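Local coordinates for protein lantibiotic dehydratase (Microbispora corallina, PDB 5EHK) that probably dehydrates serine and threonine residues of the NAI-107 precursor peptide, using glutamyl-tRNA as the activating co-substrate, at residues R400-R404 with G451-E455; A405-Y409 with L435-Y441. All blocks are in the same frame, centred on the assembly; numbering follows the deposited sequence.

Contact 1: residues R400-R404 with G451-E455; sequences RRGMR and GPQEE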
ATOM      1  N   ARG A 400      14.581  12.061  -7.339  1.00 22.09           N
ATOM      2  CA  ARG A 400      13.723  12.636  -6.323  1.00 23.32           C
ATOM      3  C   ARG A 400      14.356  13.964  -5.850  1.00 22.47           C
ATOM      4  O   ARG A 400      15.572  14.108  -5.895  1.00 23.53           O
ATOM      5  CB  ARG A 400      13.655  11.624  -5.166  1.00 14.63           C
ATOM      6  CG  ARG A 400      12.668  11.966  -4.089  1.00 18.33           C
ATOM      7  CD  ARG A 400      12.974  11.252  -2.794  1.00 19.66           C
ATOM      8  NE  ARG A 400      13.409   9.871  -2.977  1.00 29.05           N
ATOM      9  CZ  ARG A 400      12.602   8.884  -3.356  1.00 32.16           C
ATOM     10  NH1 ARG A 400      11.322   9.140  -3.608  1.00 32.34           N
ATOM     11  NH2 ARG A 400      13.072   7.648  -3.500  1.00 26.57           N
ATOM     12  N   ARG A 401      13.563  14.945  -5.433  1.00 18.30           N
ATOM     13  CA  ARG A 401      14.122  16.105  -4.713  1.00 19.21           C
ATOM     14  C   ARG A 401      13.657  16.114  -3.250  1.00 16.96           C
ATOM     15  O   ARG A 401      12.480  15.924  -2.958  1.00 14.11           O
ATOM     16  CB  ARG A 401      13.796  17.425  -5.429  1.00 18.59           C
ATOM     17  CG  ARG A 401      14.752  17.728  -6.595  1.00 23.81           C
ATOM     18  CD  ARG A 401      14.018  18.203  -7.878  1.00 22.77           C
ATOM     19  NE  ARG A 401      13.061  17.189  -8.301  1.00 18.95           N
ATOM     20  CZ  ARG A 401      13.412  15.998  -8.798  1.00 35.17           C
ATOM     21  NH1 ARG A 401      14.704  15.697  -8.953  1.00 34.81           N
ATOM     22  NH2 ARG A 401      12.484  15.097  -9.148  1.00 27.99           N
ATOM     23  N   GLY A 402      14.580  16.317  -2.324  1.00 13.76           N
ATOM     24  CA  GLY A 402      14.209  16.308  -0.922  1.00 12.35           C
ATOM     25  C   GLY A 402      14.118  14.912  -0.340  1.00  8.62           C
ATOM     26  O   GLY A 402      14.196  13.940  -1.061  1.00 11.58           O
ATOM     27  N   MET A 403      13.967  14.820   0.974  1.00 10.23           N
ATOM     28  CA  MET A 403      13.697  13.557   1.647  1.00  8.63           C
ATOM     29  C   MET A 403      12.400  12.875   1.151  1.00 14.06           C
ATOM     30  O   MET A 403      11.403  13.529   0.825  1.00 12.23           O
ATOM     31  CB  MET A 403      13.556  13.802   3.143  1.00  8.64           C
ATOM     32  CG  MET A 403      14.783  14.319   3.820  1.00  9.85           C
ATOM     33  SD  MET A 403      16.031  13.041   4.035  1.00 22.51           S
ATOM     34  CE  MET A 403      15.463  12.297   5.573  1.00 32.09           C
ATOM     35  N   ARG A 404      12.417  11.543   1.138  1.00 19.47           N
ATOM     36  CA  ARG A 404      11.257  10.750   0.780  1.00 15.18           C
ATOM     37  C   ARG A 404      10.133  10.967   1.797  1.00 11.78           C
ATOM     38  O   ARG A 404       8.968  10.930   1.441  1.00 15.03           O
ATOM     39  CB  ARG A 404      11.621   9.269   0.698  1.00 16.61           C
ATOM     40  CG  ARG A 404      10.525   8.447   0.079  1.00 34.41           C
ATOM     41  CD  ARG A 404      10.839   6.971   0.040  1.00 36.94           C
ATOM     42  NE  ARG A 404       9.713   6.195  -0.490  1.00 41.29           N
ATOM     43  CZ  ARG A 404       8.768   5.639   0.267  1.00 45.63           C
ATOM     44  NH1 ARG A 404       8.787   5.785   1.588  1.00 45.80           N
ATOM     45  NH2 ARG A 404       7.793   4.941  -0.295  1.00 49.73           N
ATOM     46  N   GLY A 451       2.532   5.740   3.159  1.00 24.00           N
ATOM     47  CA  GLY A 451       2.117   5.258   1.850  1.00 29.81           C
ATOM     48  C   GLY A 451       2.600   3.848   1.534  1.00 26.56           C
ATOM     49  O   GLY A 451       3.018   3.106   2.423  1.00 27.47           O
ATOM     50  N   PRO A 452       2.506   3.448   0.261  1.00 30.53           N
ATOM     51  CA  PRO A 452       3.108   2.167  -0.131  1.00 34.31           C
ATOM     52  C   PRO A 452       4.589   2.097   0.269  1.00 35.48           C
ATOM     53  O   PRO A 452       5.349   3.051   0.065  1.00 33.20           O
ATOM     54  CB  PRO A 452       2.969   2.170  -1.664  1.00 31.28           C
ATOM     55  CG  PRO A 452       1.799   3.073  -1.944  1.00 24.70           C
ATOM     56  CD  PRO A 452       1.850   4.134  -0.872  1.00 26.00           C
ATOM     57  N   GLN A 453       4.988   0.970   0.844  1.00 39.42           N
ATOM     58  CA  GLN A 453       6.384   0.744   1.223  1.00 43.11           C
ATOM     59  C   GLN A 453       7.247   0.723  -0.051  1.00 43.48           C
ATOM     60  O   GLN A 453       6.727   0.552  -1.155  1.00 43.05           O
ATOM     61  CB  GLN A 453       6.512  -0.583   1.985  1.00 48.86           C
ATOM     62  CG  GLN A 453       7.908  -0.902   2.527  1.00 56.00           C
ATOM     63  CD  GLN A 453       8.353   0.026   3.650  1.00 59.07           C
ATOM     64  OE1 GLN A 453       8.912   1.099   3.406  1.00 63.17           O
ATOM     65  NE2 GLN A 453       8.162  -0.416   4.891  1.00 50.76           N
ATOM     66  N   GLU A 454       8.541   0.992   0.070  1.00 45.07           N
ATOM     67  CA  GLU A 454       9.391   0.960  -1.116  1.00 47.03           C
ATOM     68  C   GLU A 454       9.964  -0.458  -1.305  1.00 44.15           C
ATOM     69  O   GLU A 454      10.540  -1.037  -0.374  1.00 39.37           O
ATOM     70  CB  GLU A 454      10.491   2.022  -1.024  1.00 42.36           C
ATOM     71  CG  GLU A 454      10.883   2.622  -2.374  1.00 42.31           C
ATOM     72  CD  GLU A 454      11.971   3.703  -2.268  1.00 51.69           C
ATOM     73  OE1 GLU A 454      12.593   3.864  -1.188  1.00 48.93           O
ATOM     74  OE2 GLU A 454      12.203   4.402  -3.276  1.00 48.25           O
ATOM     75  N   GLU A 455       9.776  -1.022  -2.498  1.00 38.00           N
ATOM     76  CA  GLU A 455      10.357  -2.328  -2.841  1.00 44.74           C
ATOM     77  C   GLU A 455      11.882  -2.237  -2.932  1.00 38.22           C
ATOM     78  O   GLU A 455      12.411  -1.293  -3.512  1.00 37.04           O
ATOM     79  CB  GLU A 455       9.811  -2.824  -4.186  1.00 38.29           C
ATOM     80  CG  GLU A 455       8.483  -3.576  -4.114  1.00 45.83           C
ATOM     81  CD  GLU A 455       8.078  -4.182  -5.462  1.00 51.25           C
ATOM     82  OE1 GLU A 455       6.888  -4.540  -5.638  1.00 44.45           O
ATOM     83  OE2 GLU A 455       8.952  -4.287  -6.354  1.00 51.71           O
TER

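Contact 2: residues A405-Y409 with L435-Y441; sequences ALRRY and LGPPAGY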
ATOM      1  N   ALA A 405      10.486  11.197   3.054  1.00  7.53           N
ATOM      2  CA  ALA A 405       9.499  11.473   4.104  1.00  7.71           C
ATOM      3  C   ALA A 405       8.545  12.676   3.921  1.00 12.01           C
ATOM      4  O   ALA A 405       7.625  12.849   4.712  1.00  9.48           O
ATOM      5  CB  ALA A 405      10.191  11.586   5.453  1.00  6.27           C
ATOM      6  N   LEU A 406       8.769  13.528   2.930  1.00 11.42           N
ATOM      7  CA  LEU A 406       7.930  14.698   2.777  1.00  7.66           C
ATOM      8  C   LEU A 406       7.332  14.706   1.417  1.00 11.09           C
ATOM      9  O   LEU A 406       6.822  15.735   0.987  1.00 15.50           O
ATOM     10  CB  LEU A 406       8.704  16.007   2.954  1.00  8.27           C
ATOM     11  CG  LEU A 406       9.337  16.457   4.269  1.00 11.05           C
ATOM     12  CD1 LEU A 406       9.881  17.894   4.125  1.00  7.00           C
ATOM     13  CD2 LEU A 406       8.366  16.342   5.459  1.00  9.40           C
ATOM     14  N   ARG A 407       7.418  13.600   0.693  1.00  9.91           N
ATOM     15  CA  ARG A 407       6.853  13.614  -0.658  1.00 12.42           C
ATOM     16  C   ARG A 407       5.314  13.556  -0.662  1.00 16.91           C
ATOM     17  O   ARG A 407       4.648  14.351  -1.336  1.00 14.96           O
ATOM     18  CB  ARG A 407       7.483  12.538  -1.530  1.00 14.52           C
ATOM     19  CG  ARG A 407       8.980  12.677  -1.670  1.00 12.89           C
ATOM     20  CD  ARG A 407       9.407  13.581  -2.827  1.00 10.96           C
ATOM     21  NE  ARG A 407       8.861  14.935  -2.808  1.00 13.30           N
ATOM     22  CZ  ARG A 407       9.188  15.896  -1.929  1.00 15.95           C
ATOM     23  NH1 ARG A 407      10.026  15.656  -0.920  1.00 10.16           N
ATOM     24  NH2 ARG A 407       8.640  17.107  -2.040  1.00 14.51           N
ATOM     25  N   ARG A 408       4.743  12.646   0.120  1.00 17.64           N
ATOM     26  CA  ARG A 408       3.292  12.596   0.244  1.00 18.15           C
ATOM     27  C   ARG A 408       2.749  13.833   0.980  1.00 16.16           C
ATOM     28  O   ARG A 408       1.665  14.312   0.675  1.00 19.36           O
ATOM     29  CB  ARG A 408       2.832  11.297   0.915  1.00 16.25           C
ATOM     30  CG  ARG A 408       3.142  10.016   0.112  1.00 20.37           C
ATOM     31  CD  ARG A 408       2.876   8.762   0.968  1.00 27.13           C
ATOM     32  NE  ARG A 408       1.451   8.716   1.305  1.00 39.07           N
ATOM     33  CZ  ARG A 408       0.503   8.290   0.472  1.00 31.16           C
ATOM     34  NH1 ARG A 408       0.837   7.806  -0.720  1.00 29.24           N
ATOM     35  NH2 ARG A 408      -0.769   8.329   0.838  1.00 20.98           N
ATOM     36  N   TYR A 409       3.500  14.340   1.953  1.00 14.01           N
ATOM     37  CA  TYR A 409       3.121  15.551   2.682  1.00 13.74           C
ATOM     38  C   TYR A 409       2.998  16.761   1.745  1.00 13.75           C
ATOM     39  O   TYR A 409       2.037  17.520   1.794  1.00 10.10           O
ATOM     40  CB  TYR A 409       4.182  15.829   3.725  1.00 13.73           C
ATOM     41  CG  TYR A 409       3.738  16.655   4.903  1.00 10.34           C
ATOM     42  CD1 TYR A 409       2.869  16.138   5.837  1.00 12.74           C
ATOM     43  CD2 TYR A 409       4.233  17.925   5.103  1.00  7.39           C
ATOM     44  CE1 TYR A 409       2.484  16.874   6.932  1.00 14.68           C
ATOM     45  CE2 TYR A 409       3.877  18.658   6.191  1.00  9.73           C
ATOM     46  CZ  TYR A 409       2.989  18.139   7.109  1.00 15.40           C
ATOM     47  OH  TYR A 409       2.597  18.885   8.207  1.00 17.44           O
ATOM     48  N   LEU A 435      -2.369  19.819   8.699  1.00 16.33           N
ATOM     49  CA  LEU A 435      -2.167  18.514   8.102  1.00 11.13           C
ATOM     50  C   LEU A 435      -1.764  17.545   9.207  1.00 16.54           C
ATOM     51  O   LEU A 435      -2.016  16.342   9.125  1.00 19.49           O
ATOM     52  CB  LEU A 435      -1.026  18.616   7.100  1.00 12.83           C
ATOM     53  CG  LEU A 435      -1.236  18.489   5.589  1.00 14.22           C
ATOM     54  CD1 LEU A 435      -2.520  19.128   5.141  1.00 15.22           C
ATOM     55  CD2 LEU A 435      -0.054  19.108   4.851  1.00  8.66           C
ATOM     56  N   GLY A 436      -1.179  18.085  10.270  1.00 13.76           N
ATOM     57  CA  GLY A 436      -0.560  17.260  11.287  1.00 13.49           C
ATOM     58  C   GLY A 436       0.842  16.910  10.824  1.00 16.36           C
ATOM     59  O   GLY A 436       1.265  17.318   9.740  1.00 17.21           O
ATOM     60  N   PRO A 437       1.586  16.160  11.642  1.00 14.78           N
ATOM     61  CA  PRO A 437       2.937  15.739  11.270  1.00 13.24           C
ATOM     62  C   PRO A 437       2.891  14.709  10.152  1.00 12.88           C
ATOM     63  O   PRO A 437       1.901  14.001  10.022  1.00 16.81           O
ATOM     64  CB  PRO A 437       3.446  15.103  12.552  1.00 15.53           C
ATOM     65  CG  PRO A 437       2.241  14.597  13.202  1.00 14.61           C
ATOM     66  CD  PRO A 437       1.168  15.584  12.925  1.00 14.85           C
ATOM     67  N   PRO A 438       3.946  14.633   9.338  1.00 13.00           N
ATOM     68  CA  PRO A 438       3.960  13.686   8.220  1.00 12.48           C
ATOM     69  C   PRO A 438       4.086  12.260   8.744  1.00 11.84           C
ATOM     70  O   PRO A 438       4.585  12.060   9.864  1.00  9.79           O
ATOM     71  CB  PRO A 438       5.231  14.071   7.449  1.00  8.27           C
ATOM     72  CG  PRO A 438       5.601  15.398   7.944  1.00  9.29           C
ATOM     73  CD  PRO A 438       5.170  15.438   9.371  1.00 11.52           C
ATOM     74  N   ALA A 439       3.663  11.294   7.934  1.00  9.57           N
ATOM     75  CA  ALA A 439       3.728   9.899   8.321  1.00  8.86           C
ATOM     76  C   ALA A 439       5.100   9.575   8.890  1.00  8.16           C
ATOM     77  O   ALA A 439       6.141   9.930   8.318  1.00  9.28           O
ATOM     78  CB  ALA A 439       3.413   9.021   7.137  1.00  8.50           C
ATOM     79  N   GLY A 440       5.102   8.970  10.063  1.00  6.49           N
ATOM     80  CA  GLY A 440       6.326   8.440  10.607  1.00  7.04           C
ATOM     81  C   GLY A 440       6.946   9.309  11.664  1.00  9.50           C
ATOM     82  O   GLY A 440       7.829   8.858  12.373  1.00 13.97           O
ATOM     83  N   TYR A 441       6.514  10.555  11.780  1.00  9.05           N
ATOM     84  CA  TYR A 441       7.115  11.417  12.785  1.00 10.99           C
ATOM     85  C   TYR A 441       6.802  10.884  14.185  1.00 14.73           C
ATOM     86  O   TYR A 441       5.672  10.506  14.478  1.00 19.22           O
ATOM     87  CB  TYR A 441       6.666  12.868  12.614  1.00 13.47           C
ATOM     88  CG  TYR A 441       7.461  13.681  11.588  1.00 13.44           C
ATOM     89  CD1 TYR A 441       7.915  14.955  11.895  1.00 11.19           C
ATOM     90  CD2 TYR A 441       7.735  13.184  10.309  1.00 10.95           C
ATOM     91  CE1 TYR A 441       8.622  15.708  10.982  1.00  8.27           C
ATOM     92  CE2 TYR A 441       8.441  13.940   9.386  1.00  8.14           C
ATOM     93  CZ  TYR A 441       8.883  15.204   9.745  1.00  8.05           C
ATOM     94  OH  TYR A 441       9.570  15.989   8.868  1.00  7.00           O
TER
HETATM   95  O   HOH W   1       6.448  10.248   5.628  1.00 11.21           O

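Contact 1: residues R400-R404 with G451-E455
A surface salt-bridge network of R400, R404 and E454 joins two loops of the N-terminal dehydratase region, the one leading into helix 407-417 and the one preceding helix 460-471. E454 reaches across the contact, and its two carboxylate oxygens serve different arginines. OE2 lies near the plane of the R400 guanidinium, at its edge, 3.4 Å from NH2; this salt bridge carries only a weak hydrogen bond, and the carboxylate is turned 72° from the guanidinium. R400 faces E454 from across the contact, while R404 passes alongside it in the reverse direction, with its guanidinium roughly parallel to the carboxylate. R404 NE and E454 OE1, 3.8 Å apart, form a long ion pair of charges only, because the oxygen lies well out of the guanidinium plane and no N-H points at it. CB of E454 lies over one face of that guanidinium, toward its rim. A straight aliphatic chain, with CG anti to the backbone N (chi1 -169°), carries the head of R404 beyond the carboxylate to the backbone of P452. There NH2 donates to P452 O at 3.1 Å, with the carbonyl oxygen in the guanidinium plane and the C=O...N angle 166°.

Contact 2: residues A405-Y409 with L435-Y441
The hydroxyl of Y409 donates to the backbone carbonyl of G436, OH to O 2.6 Å, tying the first turn of helix 407-417 to the loop 435-441, which closes in a type II beta turn from P438 to Y441. The donor is tilted 25° from the carbonyl plane, while G436 O lies at the edge of the ring, in its plane. Both faces of this buried ring are covered by CH-pi contacts: P438 CG sits over its centre, 3.6 Å from the centroid, and L435 CD2 lies over the opposite face, nearer the rim, at 4.0 Å from the centroid. A chi1 of -156° swings the Y409 ring away from its own backbone N and places it between L435 and P438. L406, just before the helix, runs alongside P438, and its CD2 meets P438 CG at 3.8 Å. The same methyl touches Y441 OH, whose own hydrogen-bond partner is E654 on helix 647-656; R650 of that helix makes a cation-pi contact with Y441. The turn is closed by Y441 N to P438 O, and a water bridges the two segments, donating to A405 O at 3.0 Å and to A439 O at 2.7 Å.

Contacts 1 and 2 have centres about 11 Å apart and use consecutive halves of residues 400-409, where the chain enters helix 407-417. Their partners come later in one long loop between strand 423-424 and helix 460-471: 435-441 first, then 451-455, so contact 2 lies within the chain span that contact 1 closes. The two differ in character, contact 1 being charged and at the surface, contact 2 buried and largely apolar. They meet through R407 and R408: R400 CG is 3.9 Å from R407 CD, and G451 CA is 3.6 Å from R408 NE. Thus two separate parts of the long loop pack against the chain that leads into and begins helix 407-417.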